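Endoglucanase, glycoside hydrolase family 5 protein (Cytophaga hutchinsonii, PDB 5IHS) probably hydrolyses internal beta-1,4-glucosidic bonds of cellulose chains, as a family 5 endoglucanase built on a TIM barrel, probably in the periplasm. Local coordinates at residues Asp78-Val83 with Pro326-Leu331; Glu229-Ala234 with Tyr269-Ala274. All blocks are in the same frame, centred on the assembly; numbering follows the deposited sequence.

Contact 1. Residues Asp78-Val83 with Pro326-Leu331; sequences DWKCTV and PIFDSL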
ATOM      1  N   ASP A  78       6.469  -6.123 -16.679  1.00  7.88           N
ATOM      2  CA  ASP A  78       6.596  -4.904 -17.471  1.00  7.71           C
ATOM      3  C   ASP A  78       6.781  -3.657 -16.618  1.00  7.74           C
ATOM      4  O   ASP A  78       7.567  -2.778 -16.979  1.00  9.67           O
ATOM      5  CB  ASP A  78       5.377  -4.726 -18.385  1.00  8.47           C
ATOM      6  CG  ASP A  78       5.513  -3.520 -19.288  1.00  8.83           C
ATOM      7  OD1 ASP A  78       6.337  -3.579 -20.224  1.00 10.44           O
ATOM      8  OD2 ASP A  78       4.829  -2.506 -19.035  1.00  9.93           O
ATOM      9  N   TRP A  79       6.056  -3.539 -15.512  1.00  7.16           N
ATOM     10  CA  TRP A  79       6.205  -2.378 -14.648  1.00  7.77           C
ATOM     11  C   TRP A  79       7.304  -2.555 -13.600  1.00  7.94           C
ATOM     12  O   TRP A  79       7.664  -1.580 -12.939  1.00  9.84           O
ATOM     13  CB  TRP A  79       4.874  -2.030 -13.956  1.00  8.14           C
ATOM     14  CG  TRP A  79       3.832  -1.456 -14.882  1.00  7.63           C
ATOM     15  CD1 TRP A  79       3.414  -1.972 -16.076  1.00  8.44           C
ATOM     16  CD2 TRP A  79       3.082  -0.255 -14.684  1.00  7.72           C
ATOM     17  NE1 TRP A  79       2.455  -1.167 -16.635  1.00  8.52           N
ATOM     18  CE2 TRP A  79       2.241  -0.099 -15.804  1.00  8.07           C
ATOM     19  CE3 TRP A  79       3.061   0.714 -13.679  1.00  8.42           C
ATOM     20  CZ2 TRP A  79       1.388   0.992 -15.947  1.00  9.57           C
ATOM     21  CZ3 TRP A  79       2.210   1.794 -13.833  1.00  9.85           C
ATOM     22  CH2 TRP A  79       1.398   1.921 -14.958  1.00 10.11           C
ATOM     23  N   LYS A  80       7.818  -3.768 -13.407  1.00  7.07           N
ATOM     24  CA  LYS A  80       8.869  -4.033 -12.419  1.00  7.39           C
ATOM     25  C   LYS A  80       8.405  -3.711 -10.998  1.00  6.98           C
ATOM     26  O   LYS A  80       9.200  -3.303 -10.151  1.00  8.01           O
ATOM     27  CB  LYS A  80      10.182  -3.322 -12.763  1.00  8.01           C
ATOM     28  CG  LYS A  80      10.625  -3.498 -14.216  1.00  8.75           C
ATOM     29  CD  LYS A  80      10.753  -4.950 -14.660  1.00 10.07           C
ATOM     30  CE  LYS A  80      11.246  -5.022 -16.102  1.00 11.29           C
ATOM     31  NZ  LYS A  80      11.302  -6.404 -16.629  1.00 11.84           N
ATOM     32  N   CYS A  81       7.129  -3.949 -10.709  1.00  6.68           N
ATOM     33  CA  CYS A  81       6.657  -3.840  -9.332  1.00  6.58           C
ATOM     34  C   CYS A  81       7.265  -4.927  -8.455  1.00  6.60           C
ATOM     35  O   CYS A  81       7.277  -6.109  -8.823  1.00  7.60           O
ATOM     36  CB  CYS A  81       5.138  -3.997  -9.275  1.00  6.98           C
ATOM     37  SG  CYS A  81       4.187  -2.665  -9.961  1.00  8.07           S
ATOM     38  N   THR A  82       7.703  -4.535  -7.257  1.00  6.54           N
ATOM     39  CA  THR A  82       8.083  -5.491  -6.225  1.00  6.70           C
ATOM     40  C   THR A  82       6.999  -5.672  -5.169  1.00  6.62           C
ATOM     41  O   THR A  82       7.137  -6.547  -4.300  1.00  6.99           O
ATOM     42  CB  THR A  82       9.415  -5.104  -5.589  1.00  6.84           C
ATOM     43  OG1 THR A  82       9.302  -3.780  -5.062  1.00  6.93           O
ATOM     44  CG2 THR A  82      10.553  -5.179  -6.603  1.00  7.61           C
ATOM     45  N   VAL A  83       5.915  -4.896  -5.260  1.00  6.82           N
ATOM     46  CA  VAL A  83       4.762  -5.009  -4.380  1.00  6.35           C
ATOM     47  C   VAL A  83       3.543  -4.553  -5.178  1.00  6.18           C
ATOM     48  O   VAL A  83       3.635  -3.675  -6.047  1.00  7.16           O
ATOM     49  CB  VAL A  83       4.970  -4.179  -3.080  1.00  6.63           C
ATOM     50  CG1 VAL A  83       5.164  -2.680  -3.382  1.00  7.90           C
ATOM     51  CG2 VAL A  83       3.838  -4.392  -2.085  1.00  7.13           C
ATOM     52  N   PRO A 326      17.137  -2.775 -11.604  1.00 13.73           N
ATOM     53  CA  PRO A 326      18.397  -3.377 -11.121  1.00 14.88           C
ATOM     54  C   PRO A 326      18.201  -4.441 -10.049  1.00 14.22           C
ATOM     55  O   PRO A 326      19.035  -5.348  -9.917  1.00 14.85           O
ATOM     56  CB  PRO A 326      19.181  -2.168 -10.597  1.00 16.12           C
ATOM     57  CG  PRO A 326      18.646  -0.998 -11.396  1.00 16.56           C
ATOM     58  CD  PRO A 326      17.177  -1.300 -11.572  1.00 15.19           C
ATOM     59  N   ILE A 327      17.124  -4.354  -9.269  1.00 12.89           N
ATOM     60  CA  ILE A 327      16.831  -5.390  -8.287  1.00 12.62           C
ATOM     61  C   ILE A 327      16.489  -6.695  -8.994  1.00 12.33           C
ATOM     62  O   ILE A 327      17.037  -7.758  -8.676  1.00 12.98           O
ATOM     63  CB  ILE A 327      15.708  -4.943  -7.331  1.00 12.97           C
ATOM     64  CG1 ILE A 327      16.086  -3.639  -6.622  1.00 13.49           C
ATOM     65  CG2 ILE A 327      15.438  -6.037  -6.306  1.00 13.63           C
ATOM     66  CD1 ILE A 327      14.973  -3.024  -5.772  1.00 14.28           C
ATOM     67  N   PHE A 328      15.586  -6.637  -9.976  1.00 11.95           N
ATOM     68  CA  PHE A 328      15.310  -7.827 -10.776  1.00 12.94           C
ATOM     69  C   PHE A 328      16.569  -8.320 -11.485  1.00 15.29           C
ATOM     70  O   PHE A 328      16.809  -9.531 -11.572  1.00 16.31           O
ATOM     71  CB  PHE A 328      14.204  -7.542 -11.792  1.00 12.83           C
ATOM     72  CG  PHE A 328      12.814  -7.511 -11.196  1.00 11.45           C
ATOM     73  CD1 PHE A 328      12.092  -8.681 -11.009  1.00 11.58           C
ATOM     74  CD2 PHE A 328      12.227  -6.305 -10.835  1.00 10.62           C
ATOM     75  CE1 PHE A 328      10.815  -8.651 -10.464  1.00 11.31           C
ATOM     76  CE2 PHE A 328      10.942  -6.255 -10.280  1.00 10.44           C
ATOM     77  CZ  PHE A 328      10.232  -7.436 -10.095  1.00 10.65           C
ATOM     78  N   ASP A 329      17.385  -7.403 -12.008  1.00 15.58           N
ATOM     79  CA  ASP A 329      18.585  -7.817 -12.730  1.00 17.47           C
ATOM     80  C   ASP A 329      19.611  -8.503 -11.831  1.00 18.38           C
ATOM     81  O   ASP A 329      20.424  -9.283 -12.334  1.00 18.37           O
ATOM     82  CB  ASP A 329      19.234  -6.612 -13.411  1.00 18.77           C
ATOM     83  CG  ASP A 329      18.425  -6.092 -14.590  1.00 21.68           C
ATOM     84  OD1 ASP A 329      17.514  -6.803 -15.065  1.00 23.10           O
ATOM     85  OD2 ASP A 329      18.714  -4.967 -15.053  1.00 23.54           O
ATOM     86  N   SER A 330      19.592  -8.229 -10.522  1.00 19.76           N
ATOM     87  CA  SER A 330      20.572  -8.800  -9.602  1.00 22.00           C
ATOM     88  C   SER A 330      20.432 -10.304  -9.482  1.00 24.42           C
ATOM     89  O   SER A 330      21.380 -10.972  -9.052  1.00 25.23           O
ATOM     90  CB  SER A 330      20.405  -8.180  -8.213  1.00 21.10           C
ATOM     91  OG  SER A 330      19.266  -8.694  -7.523  1.00 20.33           O
ATOM     92  N   LEU A 331      19.276 -10.844  -9.837  1.00 25.08           N
ATOM     93  CA  LEU A 331      19.035 -12.274  -9.750  1.00 26.95           C
ATOM     94  C   LEU A 331      19.385 -12.958 -11.066  1.00 29.22           C
ATOM     95  O   LEU A 331      18.528 -13.109 -11.937  1.00 30.79           O
ATOM     96  CB  LEU A 331      17.560 -12.520  -9.416  1.00 25.98           C
ATOM     97  CG  LEU A 331      17.085 -12.448  -7.953  1.00 27.61           C
ATOM     98  CD1 LEU A 331      18.159 -11.949  -6.993  1.00 28.39           C
ATOM     99  CD2 LEU A 331      15.821 -11.592  -7.823  1.00 26.28           C
TER
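Phe328 carries this contact almost alone, pushing the far end of its ring against the carbonyls of Lys80 and Cys81. Its CG stands anti to the carbonyl carbon (chi1 -76°), which carries the ring away from the helix toward the loop. The tight part lies at the ring's edge: Phe328 CE2 comes within 3.4 Å of Lys80 O, and Phe328 CZ within 3.5 Å of Cys81 O. Both oxygens lie near the ring plane, so they face the slightly positive C-H rim rather than the pi cloud. Their situations differ, because Lys80 O also accepts a hydrogen bond from Asn324, whereas Cys81 O is buried without a hydrogen-bonding partner in the model. Carbon contacts flank this edge. Lys80 CB sits 3.9 Å from Phe328 CE2, and Thr82 CG2 approaches the same CE2 obliquely, also at 3.9 Å; Thr82 OG1 is bonded to the backbone N of Arg53.

The solvent side is looser. Lys80 bends at chi2 (-55°) and runs out to bond the carbonyl of Asp77, leaving its NZ 6.4 Å from Asp329 OD1, too far for a salt bridge. Ile28 of helix 28-32 touches both Thr82 and Phe328. Lys80 has positive phi (62°) and is the first residue to leave helical geometry after helix 69-77; the turn leads into strand 83-89, the helix-to-strand connection of a TIM barrel, here covered by the end of the last long helix.

Contact 2. Residues Glu229-Ala234 with Tyr269-Ala274; sequences ELRNEA and YEFLDA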
ATOM      1  N   GLU A 229       5.786  20.799   3.585  1.00 10.66           N
ATOM      2  CA  GLU A 229       5.213  20.725   4.927  1.00 10.64           C
ATOM      3  C   GLU A 229       4.911  19.282   5.336  1.00  9.39           C
ATOM      4  O   GLU A 229       5.099  18.908   6.502  1.00  9.84           O
ATOM      5  CB  GLU A 229       3.967  21.601   5.022  1.00 12.96           C
ATOM      6  CG  GLU A 229       2.712  21.046   4.382  1.00 17.83           C
ATOM      7  CD  GLU A 229       2.772  20.884   2.869  1.00 20.80           C
ATOM      8  OE1 GLU A 229       3.631  21.499   2.193  1.00 22.74           O
ATOM      9  OE2 GLU A 229       1.923  20.140   2.352  1.00 20.87           O
ATOM     10  N   LEU A 230       4.437  18.456   4.403  1.00  8.79           N
ATOM     11  CA  LEU A 230       4.163  17.065   4.749  1.00  8.31           C
ATOM     12  C   LEU A 230       5.446  16.232   4.807  1.00  8.43           C
ATOM     13  O   LEU A 230       5.532  15.301   5.620  1.00  8.52           O
ATOM     14  CB  LEU A 230       3.101  16.467   3.813  1.00  8.18           C
ATOM     15  CG  LEU A 230       2.563  15.092   4.224  1.00  8.25           C
ATOM     16  CD1 LEU A 230       1.866  15.119   5.578  1.00  9.02           C
ATOM     17  CD2 LEU A 230       1.599  14.555   3.161  1.00  8.14           C
ATOM     18  N   ARG A 231       6.460  16.553   3.989  1.00  8.61           N
ATOM     19  CA  ARG A 231       7.765  15.929   4.181  1.00  8.96           C
ATOM     20  C   ARG A 231       8.327  16.260   5.556  1.00  9.13           C
ATOM     21  O   ARG A 231       8.940  15.407   6.203  1.00  9.83           O
ATOM     22  CB  ARG A 231       8.739  16.344   3.079  1.00  9.25           C
ATOM     23  CG  ARG A 231       8.418  15.733   1.724  1.00 10.11           C
ATOM     24  CD  ARG A 231       9.532  15.968   0.699  1.00 10.71           C
ATOM     25  NE  ARG A 231       9.581  17.340   0.203  1.00 10.59           N
ATOM     26  CZ  ARG A 231       8.835  17.822  -0.785  1.00 10.28           C
ATOM     27  NH1 ARG A 231       7.948  17.056  -1.404  1.00 11.09           N
ATOM     28  NH2 ARG A 231       8.982  19.086  -1.165  1.00 11.08           N
ATOM     29  N   ASN A 232       8.099  17.486   6.039  1.00  9.02           N
ATOM     30  CA  ASN A 232       8.577  17.850   7.368  1.00  9.58           C
ATOM     31  C   ASN A 232       7.855  17.061   8.454  1.00  9.43           C
ATOM     32  O   ASN A 232       8.476  16.642   9.442  1.00  9.56           O
ATOM     33  CB  ASN A 232       8.395  19.351   7.610  1.00 11.45           C
ATOM     34  CG  ASN A 232       9.337  20.200   6.796  1.00 13.90           C
ATOM     35  OD1 ASN A 232      10.343  19.717   6.282  1.00 14.73           O
ATOM     36  ND2 ASN A 232       9.014  21.483   6.675  1.00 15.16           N
ATOM     37  N   GLU A 233       6.542  16.854   8.293  1.00  8.97           N
ATOM     38  CA  GLU A 233       5.791  16.001   9.212  1.00  8.69           C
ATOM     39  C   GLU A 233       6.380  14.596   9.236  1.00  8.39           C
ATOM     40  O   GLU A 233       6.589  14.009  10.306  1.00  8.35           O
ATOM     41  CB  GLU A 233       4.321  15.983   8.765  1.00  9.51           C
ATOM     42  CG  GLU A 233       3.389  14.996   9.474  1.00  9.89           C
ATOM     43  CD  GLU A 233       2.946  15.445  10.848  1.00 10.66           C
ATOM     44  OE1 GLU A 233       3.105  16.648  11.167  1.00 13.62           O
ATOM     45  OE2 GLU A 233       2.433  14.586  11.601  1.00 10.78           O
ATOM     46  N   ALA A 234       6.643  14.031   8.058  1.00  7.72           N
ATOM     47  CA  ALA A 234       7.231  12.698   7.987  1.00  7.78           C
ATOM     48  C   ALA A 234       8.583  12.647   8.688  1.00  7.97           C
ATOM     49  O   ALA A 234       8.855  11.723   9.462  1.00  8.17           O
ATOM     50  CB  ALA A 234       7.355  12.284   6.523  1.00  8.28           C
ATOM     51  N   TYR A 269       9.983  11.501  -4.442  1.00  7.43           N
ATOM     52  CA  TYR A 269      10.812  10.317  -4.662  1.00  7.84           C
ATOM     53  C   TYR A 269      12.192  10.488  -4.033  1.00  8.06           C
ATOM     54  O   TYR A 269      12.740   9.542  -3.456  1.00  8.81           O
ATOM     55  CB  TYR A 269      10.962  10.017  -6.148  1.00  8.64           C
ATOM     56  CG  TYR A 269       9.754   9.474  -6.881  1.00  7.79           C
ATOM     57  CD1 TYR A 269       8.816   8.641  -6.271  1.00  8.49           C
ATOM     58  CD2 TYR A 269       9.595   9.758  -8.225  1.00  8.36           C
ATOM     59  CE1 TYR A 269       7.740   8.138  -6.984  1.00  8.38           C
ATOM     60  CE2 TYR A 269       8.537   9.250  -8.946  1.00  8.60           C
ATOM     61  CZ  TYR A 269       7.612   8.435  -8.334  1.00  8.31           C
ATOM     62  OH  TYR A 269       6.566   7.942  -9.091  1.00  8.41           O
ATOM     63  N   GLU A 270      12.775  11.685  -4.153  1.00  8.65           N
ATOM     64  CA  GLU A 270      14.089  11.938  -3.565  1.00  9.52           C
ATOM     65  C   GLU A 270      14.059  11.712  -2.056  1.00  8.81           C
ATOM     66  O   GLU A 270      14.935  11.049  -1.489  1.00  9.78           O
ATOM     67  CB  GLU A 270      14.508  13.368  -3.900  1.00 12.32           C
ATOM     68  CG  GLU A 270      15.824  13.829  -3.345  1.00 15.90           C
ATOM     69  CD  GLU A 270      16.181  15.196  -3.912  1.00 19.37           C
ATOM     70  OE1 GLU A 270      15.467  16.175  -3.599  1.00 20.40           O
ATOM     71  OE2 GLU A 270      17.141  15.293  -4.710  1.00 22.59           O
ATOM     72  N   PHE A 271      13.043  12.257  -1.391  1.00  8.15           N
ATOM     73  CA  PHE A 271      12.892  12.093   0.054  1.00  8.34           C
ATOM     74  C   PHE A 271      12.672  10.633   0.436  1.00  7.48           C
ATOM     75  O   PHE A 271      13.305  10.114   1.363  1.00  8.30           O
ATOM     76  CB  PHE A 271      11.719  12.957   0.515  1.00  9.19           C
ATOM     77  CG  PHE A 271      11.352  12.782   1.960  1.00  9.56           C
ATOM     78  CD1 PHE A 271      12.071  13.420   2.955  1.00 11.50           C
ATOM     79  CD2 PHE A 271      10.263  11.997   2.323  1.00 10.47           C
ATOM     80  CE1 PHE A 271      11.728  13.260   4.290  1.00 12.65           C
ATOM     81  CE2 PHE A 271       9.919  11.839   3.654  1.00 11.93           C
ATOM     82  CZ  PHE A 271      10.651  12.475   4.633  1.00 12.31           C
ATOM     83  N   LEU A 272      11.763   9.957  -0.269  1.00  7.52           N
ATOM     84  CA  LEU A 272      11.451   8.575   0.073  1.00  7.52           C
ATOM     85  C   LEU A 272      12.664   7.676  -0.122  1.00  7.56           C
ATOM     86  O   LEU A 272      12.958   6.823   0.724  1.00  7.70           O
ATOM     87  CB  LEU A 272      10.264   8.072  -0.746  1.00  8.00           C
ATOM     88  CG  LEU A 272       8.974   8.880  -0.556  1.00  9.28           C
ATOM     89  CD1 LEU A 272       7.931   8.461  -1.574  1.00 11.64           C
ATOM     90  CD2 LEU A 272       8.436   8.743   0.870  1.00  9.92           C
ATOM     91  N   ASP A 273      13.403   7.870  -1.214  1.00  8.01           N
ATOM     92  CA  ASP A 273      14.598   7.064  -1.440  1.00  8.53           C
ATOM     93  C   ASP A 273      15.665   7.355  -0.390  1.00  8.80           C
ATOM     94  O   ASP A 273      16.371   6.441   0.051  1.00  9.83           O
ATOM     95  CB  ASP A 273      15.142   7.322  -2.843  1.00  9.28           C
ATOM     96  CG  ASP A 273      14.301   6.678  -3.940  1.00  9.91           C
ATOM     97  OD1 ASP A 273      13.464   5.783  -3.661  1.00 10.33           O
ATOM     98  OD2 ASP A 273      14.526   7.066  -5.112  1.00 12.19           O
ATOM     99  N   ALA A 274      15.804   8.621   0.015  1.00  9.31           N
ATOM    100  CA  ALA A 274      16.807   8.965   1.019  1.00 10.66           C
ATOM    101  C   ALA A 274      16.564   8.227   2.327  1.00 10.16           C
ATOM    102  O   ALA A 274      17.520   7.923   3.053  1.00 12.39           O
ATOM    103  CB  ALA A 274      16.806  10.475   1.262  1.00 11.66           C
TER
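Two of the helices that surround a TIM barrel, 228-239 and 262-274, meet here through Phe271, which reaches across to Arg231 and Ala234. The backbones come nearest at Arg231 and Phe271, whose CA atoms are 7.6 Å apart. Phe271 holds its CG anti to the backbone N (chi1 174°), and this directs the ring at helix 228-239. Arg231 lays its aliphatic part over the ring: CG stands 4.1 Å above one face, displaced from the ring centre, while Arg231 CD packs against Phe271 CB at 3.7 Å. The two side chains run antiparallel, each passing alongside the other, and the guanidinium and ring planes are 53° apart, so they do not stack. At the ring's far end, Phe271 CZ touches Ala234 CB at 3.8 Å and Arg231 O at 3.7 Å.

A bend at chi3 (-74°) turns the arginine's polar end away to Glu264, its salt-bridge partner, and to Trp268, with which it makes a cation-pi contact. Gln228 binds its NE. With no hydrogen bond between the two segments, the contact is largely apolar, methylenes and a methyl against an aromatic ring with one backbone carbonyl oxygen also near it, while the buried arginine's charge is probably balanced by Glu264.

Overall arrangement
From the N terminus, the chain passes through helix 28-32 and the first barrel strand, then reaches 78-83, the turn between helix 69-77 and strand 83-89. Contact 1 opens there and closes only at 326-331, after 242 intervening residues that include the six barrel strands following 83-89. Contact 2 falls wholly within that span and closes a much shorter loop of 34 residues, from helix 228-239 through strand 244-249 to helix 262-274. The two loops therefore nest and do not cross. The centres of contacts 1 and 2 lie 23 Å apart and their nearest atoms about 9 Å, so the two do not meet. Contact 1 ties the chain's C-terminal helix to an early barrel turn; contact 2 joins successive outer helices late in the barrel.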